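Local atomic coordinates of extracellular fatty acid-binding protein (Gallus gallus, PDB entry 3SAO), a protein that tightly binds bacterial ferric siderophores as well as long-chain fatty acids and lysophosphatidic acid, and may act as an antibacterial factor. Residues A[119-122]-A[123-126]. Numbering follows the deposited sequence.
Sequences EVSP and TAMA
S121 and M125 are joined by the first i to i+4 main-chain bond of helix 122-133: M125 N donates to S121 O at 3.0 Å, nearly straight at 167°. One residue further on, A126 N reaches P122 O at 2.9 Å. The extended backbone of V120 and S121 passes into helical geometry at P122, whose ring fixes phi near the helical value. S121 is the N-cap: its OG accepts from A124 N at 3.0 Å with an N-H...O angle of 163°, giving a side-chain acceptor to an amide of the first turn, where no preceding turn of helix supplies an i-4 carbonyl. A chi1 of 77° sets this hydroxyl between the residue's own N and carbonyl carbon. In the lipocalin fold this helix follows the last long barrel strand, 106-115, and packs outside the barrel. Around the cap, V120 (N') and M125 (N4) form a hydrophobic staple: V120 CG2 lies 4.0 Å from A124 CB, and V120 CG1 meets M125 CE at 3.8 Å. M125 sets out with CG anti to its N and bends at chi2 and chi3; its side chain crosses that of V120 at about a right angle. Both side chains also rest on L113, while V120 touches V15 and M125 touches A16 of strand 10-18.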
ATOM      1  N   GLU A 119      10.934   5.045  -8.377  1.00 55.48           N
ATOM      2  CA  GLU A 119      10.599   6.046  -9.376  1.00 55.44           C
ATOM      3  C   GLU A 119       9.373   5.588 -10.156  1.00 54.92           C
ATOM      4  O   GLU A 119       9.455   4.725 -11.037  1.00 55.57           O
ATOM      5  CB  GLU A 119      11.788   6.253 -10.316  1.00 56.46           C
ATOM      6  CG  GLU A 119      13.061   6.657  -9.610  1.00 64.22           C
ATOM      7  N   VAL A 120       8.217   6.130  -9.807  1.00 53.92           N
ATOM      8  CA  VAL A 120       6.979   5.633 -10.378  1.00 54.83           C
ATOM      9  C   VAL A 120       6.868   6.054 -11.840  1.00 56.00           C
ATOM     10  O   VAL A 120       7.248   7.158 -12.214  1.00 55.30           O
ATOM     11  CB  VAL A 120       5.737   6.109  -9.566  1.00 56.01           C
ATOM     12  CG1 VAL A 120       5.706   7.630  -9.465  1.00 60.63           C
ATOM     13  CG2 VAL A 120       4.477   5.588 -10.203  1.00 55.92           C
ATOM     14  N   SER A 121       6.394   5.145 -12.679  1.00 55.44           N
ATOM     15  CA  SER A 121       6.210   5.453 -14.078  1.00 55.76           C
ATOM     16  C   SER A 121       5.039   6.419 -14.263  1.00 53.78           C
ATOM     17  O   SER A 121       4.018   6.297 -13.580  1.00 50.81           O
ATOM     18  CB  SER A 121       5.933   4.166 -14.850  1.00 56.92           C
ATOM     19  OG  SER A 121       4.592   3.764 -14.641  1.00 59.75           O
ATOM     20  N   PRO A 122       5.167   7.367 -15.204  1.00 56.71           N
ATOM     21  CA  PRO A 122       4.068   8.248 -15.574  1.00 56.70           C
ATOM     22  C   PRO A 122       2.766   7.496 -15.811  1.00 55.35           C
ATOM     23  O   PRO A 122       1.694   7.970 -15.414  1.00 53.71           O
ATOM     24  CB  PRO A 122       4.564   8.880 -16.873  1.00 59.71           C
ATOM     25  CG  PRO A 122       6.047   8.915 -16.702  1.00 62.26           C
ATOM     26  CD  PRO A 122       6.403   7.704 -15.935  1.00 59.64           C
ATOM     27  N   THR A 123       2.883   6.320 -16.429  1.00 56.84           N
ATOM     28  CA  THR A 123       1.736   5.515 -16.837  1.00 57.67           C
ATOM     29  C   THR A 123       0.937   5.065 -15.616  1.00 54.88           C
ATOM     30  O   THR A 123      -0.286   5.263 -15.527  1.00 50.67           O
ATOM     31  CB  THR A 123       2.204   4.272 -17.616  1.00 60.84           C
ATOM     32  OG1 THR A 123       2.841   4.682 -18.841  1.00 67.93           O
ATOM     33  CG2 THR A 123       1.026   3.354 -17.945  1.00 63.51           C
ATOM     34  N   ALA A 124       1.652   4.455 -14.683  1.00 51.37           N
ATOM     35  CA  ALA A 124       1.086   4.017 -13.419  1.00 52.33           C
ATOM     36  C   ALA A 124       0.467   5.176 -12.647  1.00 48.73           C
ATOM     37  O   ALA A 124      -0.629   5.030 -12.093  1.00 48.70           O
ATOM     38  CB  ALA A 124       2.157   3.356 -12.573  1.00 48.35           C
ATOM     39  N   MET A 125       1.172   6.306 -12.566  1.00 47.21           N
ATOM     40  CA  MET A 125       0.641   7.444 -11.810  1.00 49.08           C
ATOM     41  C   MET A 125      -0.667   7.934 -12.451  1.00 49.80           C
ATOM     42  O   MET A 125      -1.630   8.296 -11.749  1.00 50.21           O
ATOM     43  CB  MET A 125       1.637   8.611 -11.710  1.00 50.51           C
ATOM     44  CG  MET A 125       1.113   9.818 -10.916  1.00 54.59           C
ATOM     45  SD  MET A 125       0.682   9.474  -9.164  1.00 57.40           S
ATOM     46  CE  MET A 125       2.276   9.085  -8.542  1.00 47.35           C
ATOM     47  N   ALA A 126      -0.681   7.988 -13.781  1.00 50.97           N
ATOM     48  CA  ALA A 126      -1.867   8.422 -14.521  1.00 51.85           C
ATOM     49  C   ALA A 126      -3.098   7.544 -14.250  1.00 49.85           C
ATOM     50  O   ALA A 126      -4.208   8.081 -14.045  1.00 50.34           O
ATOM     51  CB  ALA A 126      -1.568   8.495 -16.012  1.00 53.79           C
TER